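Local coordinates for protein cytochrome C-552 (PDB 1H1O) that carries electrons in the periplasm as a high-potential cytochrome c that holds two haems, at residues 32-42 and 129-140. Residues are numbered along the deposited sequence; the frame is centred on the assembly and turned at random.
With HEM (protoporphyrin IX containing Fe), chain C.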
# COMPACT_ATOMS: atom_id res chain seq x y z
N VAL A 32 -1.73 -1.90 -9.03
CA VAL A 32 -3.02 -2.06 -8.36
C VAL A 32 -2.66 -2.86 -7.12
O VAL A 32 -2.22 -4.00 -7.20
CB VAL A 32 -4.04 -2.85 -9.18
CG1 VAL A 32 -5.32 -3.01 -8.36
CG2 VAL A 32 -4.36 -2.12 -10.47
N PRO A 33 -2.83 -2.25 -5.95
CA PRO A 33 -2.49 -2.93 -4.71
C PRO A 33 -3.46 -4.02 -4.34
O PRO A 33 -4.65 -3.96 -4.66
CB PRO A 33 -2.50 -1.81 -3.70
CG PRO A 33 -3.66 -0.99 -4.16
CD PRO A 33 -3.46 -0.95 -5.68
N ARG A 34 -2.92 -5.02 -3.65
CA ARG A 34 -3.73 -6.11 -3.14
C ARG A 34 -4.46 -5.46 -1.98
O ARG A 34 -3.94 -4.54 -1.35
CB ARG A 34 -2.82 -7.25 -2.68
CG ARG A 34 -2.06 -7.85 -3.86
CD ARG A 34 -1.09 -8.92 -3.44
NE ARG A 34 -0.39 -9.44 -4.61
CZ ARG A 34 0.93 -9.54 -4.71
NH1 ARG A 34 1.69 -9.15 -3.70
NH2 ARG A 34 1.47 -10.05 -5.81
N LEU A 35 -5.66 -5.93 -1.69
CA LEU A 35 -6.46 -5.35 -0.62
C LEU A 35 -6.74 -6.32 0.51
O LEU A 35 -7.09 -5.89 1.62
CB LEU A 35 -7.79 -4.86 -1.18
CG LEU A 35 -7.65 -3.91 -2.36
CD1 LEU A 35 -9.04 -3.43 -2.81
CD2 LEU A 35 -6.76 -2.74 -1.95
N ALA A 36 -6.62 -7.61 0.22
CA ALA A 36 -6.86 -8.66 1.20
C ALA A 36 -6.13 -8.43 2.53
O ALA A 36 -4.90 -8.28 2.57
CB ALA A 36 -6.48 -10.01 0.62
N GLY A 37 -6.89 -8.41 3.62
CA GLY A 37 -6.27 -8.24 4.92
C GLY A 37 -5.82 -6.85 5.29
O GLY A 37 -5.29 -6.65 6.39
N GLN A 38 -6.02 -5.88 4.40
CA GLN A 38 -5.62 -4.51 4.72
C GLN A 38 -6.54 -4.10 5.86
O GLN A 38 -7.70 -4.53 5.92
CB GLN A 38 -5.82 -3.60 3.51
CG GLN A 38 -5.21 -2.21 3.65
CD GLN A 38 -3.75 -2.27 4.12
OE1 GLN A 38 -3.47 -2.21 5.31
NE2 GLN A 38 -2.82 -2.42 3.17
N HIS A 39 -6.05 -3.28 6.78
CA HIS A 39 -6.86 -2.86 7.91
C HIS A 39 -8.05 -2.00 7.51
O HIS A 39 -7.96 -1.15 6.62
CB HIS A 39 -5.98 -2.15 8.93
CG HIS A 39 -4.79 -2.95 9.34
ND1 HIS A 39 -4.90 -4.19 9.93
CD2 HIS A 39 -3.46 -2.73 9.18
CE1 HIS A 39 -3.70 -4.70 10.11
NE2 HIS A 39 -2.80 -3.83 9.66
N LYS A 40 -9.18 -2.25 8.18
CA LYS A 40 -10.42 -1.55 7.91
C LYS A 40 -10.26 -0.04 7.86
O LYS A 40 -10.55 0.60 6.85
CB LYS A 40 -11.47 -1.94 8.96
CG LYS A 40 -11.92 -3.40 8.87
CD LYS A 40 -13.02 -3.75 9.88
CE LYS A 40 -12.46 -3.99 11.29
NZ LYS A 40 -11.64 -5.23 11.34
N SER A 41 -9.81 0.54 8.96
CA SER A 41 -9.63 1.98 9.03
C SER A 41 -8.77 2.49 7.88
O SER A 41 -9.02 3.57 7.36
CB SER A 41 -8.97 2.36 10.35
OG SER A 41 -7.87 1.50 10.59
N TYR A 42 -7.77 1.72 7.49
CA TYR A 42 -6.94 2.19 6.39
C TYR A 42 -7.73 2.20 5.08
O TYR A 42 -7.78 3.22 4.38
CB TYR A 42 -5.71 1.30 6.21
CG TYR A 42 -4.86 1.80 5.07
CD1 TYR A 42 -4.06 2.92 5.21
CD2 TYR A 42 -4.90 1.17 3.82
CE1 TYR A 42 -3.32 3.41 4.16
CE2 TYR A 42 -4.15 1.65 2.76
CZ TYR A 42 -3.36 2.77 2.94
OH TYR A 42 -2.57 3.25 1.92
N GLY A 129 1.29 -3.72 9.77
CA GLY A 129 0.54 -2.50 9.95
C GLY A 129 -0.43 -2.61 11.11
O GLY A 129 -0.39 -3.56 11.88
N ALA A 130 -1.30 -1.62 11.23
CA ALA A 130 -2.29 -1.59 12.29
C ALA A 130 -3.18 -0.38 12.08
O ALA A 130 -2.69 0.74 11.95
CB ALA A 130 -1.61 -1.50 13.66
N GLY A 131 -4.48 -0.63 12.03
CA GLY A 131 -5.42 0.46 11.85
C GLY A 131 -5.08 1.37 10.69
O GLY A 131 -4.97 0.91 9.54
N PRO A 132 -4.89 2.67 10.96
CA PRO A 132 -4.57 3.66 9.93
C PRO A 132 -3.17 3.46 9.34
O PRO A 132 -2.84 4.06 8.31
CB PRO A 132 -4.73 4.97 10.67
CG PRO A 132 -4.18 4.63 12.02
CD PRO A 132 -4.75 3.25 12.31
N PHE A 133 -2.37 2.61 9.98
CA PHE A 133 -1.03 2.31 9.47
C PHE A 133 -1.23 1.04 8.67
O PHE A 133 -1.45 -0.03 9.24
CB PHE A 133 -0.03 2.09 10.61
CG PHE A 133 0.15 3.30 11.48
CD1 PHE A 133 -0.60 3.46 12.64
CD2 PHE A 133 1.04 4.31 11.10
CE1 PHE A 133 -0.47 4.62 13.42
CE2 PHE A 133 1.17 5.46 11.86
CZ PHE A 133 0.41 5.62 13.03
N PRO A 134 -1.16 1.13 7.34
CA PRO A 134 -1.34 0.01 6.42
C PRO A 134 -0.37 -1.13 6.48
O PRO A 134 0.82 -0.96 6.77
CB PRO A 134 -1.34 0.69 5.05
CG PRO A 134 -0.35 1.73 5.23
CD PRO A 134 -0.75 2.32 6.58
N ARG A 135 -0.90 -2.31 6.18
CA ARG A 135 -0.10 -3.51 6.12
C ARG A 135 0.69 -3.30 4.84
O ARG A 135 0.16 -2.76 3.87
CB ARG A 135 -0.99 -4.73 5.96
CG ARG A 135 -0.23 -5.99 5.62
CD ARG A 135 -1.16 -7.07 5.12
NE ARG A 135 -0.46 -8.33 4.92
CZ ARG A 135 -0.43 -9.32 5.82
NH1 ARG A 135 -1.08 -9.18 6.98
NH2 ARG A 135 0.22 -10.44 5.55
N LEU A 136 1.95 -3.68 4.84
CA LEU A 136 2.76 -3.55 3.65
C LEU A 136 3.22 -4.95 3.29
O LEU A 136 3.61 -5.22 2.16
CB LEU A 136 3.97 -2.65 3.93
CG LEU A 136 3.58 -1.22 4.30
CD1 LEU A 136 4.82 -0.40 4.57
CD2 LEU A 136 2.77 -0.61 3.16
N ALA A 137 3.19 -5.84 4.28
CA ALA A 137 3.59 -7.23 4.08
C ALA A 137 2.71 -7.92 3.03
O ALA A 137 1.50 -8.04 3.21
CB ALA A 137 3.51 -7.97 5.40
N GLY A 138 3.31 -8.35 1.93
CA GLY A 138 2.53 -9.03 0.91
C GLY A 138 2.03 -8.11 -0.18
O GLY A 138 1.46 -8.57 -1.17
N GLN A 139 2.22 -6.81 -0.00
CA GLN A 139 1.79 -5.85 -1.00
C GLN A 139 2.64 -6.04 -2.25
O GLN A 139 3.76 -6.57 -2.17
CB GLN A 139 1.95 -4.43 -0.47
CG GLN A 139 1.33 -3.36 -1.36
CD GLN A 139 -0.06 -3.74 -1.82
OE1 GLN A 139 -0.23 -4.48 -2.80
NE2 GLN A 139 -1.08 -3.26 -1.11
N ARG A 140 2.11 -5.65 -3.39
CA ARG A 140 2.82 -5.79 -4.66
C ARG A 140 4.06 -4.90 -4.69
O ARG A 140 4.07 -3.79 -4.16
CB ARG A 140 1.91 -5.44 -5.84
CG ARG A 140 0.57 -6.17 -5.81
CD ARG A 140 0.03 -6.41 -7.21
NE ARG A 140 1.06 -7.03 -8.06
CZ ARG A 140 0.85 -7.43 -9.31
NH1 ARG A 140 -0.35 -7.29 -9.86
NH2 ARG A 140 1.85 -7.97 -10.00
CHA HEM C . 1.76 4.22 4.12
CHB HEM C . 6.21 2.71 3.19
CHC HEM C . 7.61 4.44 7.47
CHD HEM C . 3.17 5.89 8.39
C1A HEM C . 2.86 3.65 3.48
C2A HEM C . 2.83 3.06 2.16
C3A HEM C . 4.07 2.62 1.88
C4A HEM C . 4.87 2.97 3.06
CMA HEM C . 4.60 1.92 0.66
CAA HEM C . 1.62 2.98 1.30
CBA HEM C . 0.74 1.77 1.59
CGA HEM C . -0.29 1.57 0.68
O1A HEM C . -0.92 0.48 0.82
O2A HEM C . -0.61 2.39 -0.19
C1B HEM C . 6.97 3.07 4.29
C2B HEM C . 8.38 2.82 4.38
C3B HEM C . 8.77 3.34 5.57
C4B HEM C . 7.60 3.86 6.22
CMB HEM C . 9.19 2.15 3.29
CAB HEM C . 10.13 3.44 6.18
CBB HEM C . 11.19 4.09 5.25
C1C HEM C . 6.53 4.97 8.10
C2C HEM C . 6.56 5.59 9.40
C3C HEM C . 5.29 6.01 9.63
C4C HEM C . 4.51 5.63 8.51
CMC HEM C . 7.82 5.71 10.25
CAC HEM C . 4.69 6.77 10.83
CBC HEM C . 5.48 8.08 11.19
C1D HEM C . 2.38 5.56 7.31
C2D HEM C . 0.96 5.88 7.22
C3D HEM C . 0.57 5.42 6.03
C4D HEM C . 1.75 4.81 5.38
CMD HEM C . 0.18 6.59 8.29
CAD HEM C . -0.79 5.49 5.38
CBD HEM C . -1.02 6.95 4.78
CGD HEM C . -2.38 7.23 4.49
O1D HEM C . -3.23 7.40 5.44
O2D HEM C . -2.77 7.32 3.30
NA HEM C . 4.09 3.59 4.01
NB HEM C . 6.49 3.70 5.42
NC HEM C . 5.26 5.00 7.57
ND HEM C . 2.84 4.91 6.18
FE HEM C . 4.67 4.29 5.82
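The Q139 amide holds the R34 backbone where the two cytochrome c domains meet. With chi1 at -65°, the R34 side chain leaves its backbone beside N and runs out extended. Its CB lies 3.8 Å from Q139 OE1, CG packs on R140 CG, and CD passes G138 O. R140 CG sits over one face of the guanidinium, 3.6 Å from R34 CZ. NE pairs with D26, and R34 NH1 donates to G138 O at 2.6 Å, nearly in the guanidinium plane. Cutting R34 back to an alanine is likely to cost G138 O its guanidinium donor and D26 its salt bridge, and to open a gap over R140 CG. Q139 OE1 accepts from R34 N at 2.9 Å and also from R140 N, and NE2 donates to R34 O. Q38 returns the pairing from the other domain, its OE1 taking R135 N (2.7 Å) and NE2 giving to R135 O, consistent with a local pseudo-twofold match. Farther along, P134 CB sits over the centre of the Y42 ring, whose OH hydrogen-bonds R156 and a propionate of the first-domain haem. The contact thus joins the loop leading into helix 40-51 to the one leading into helix 141-153, between the two haems.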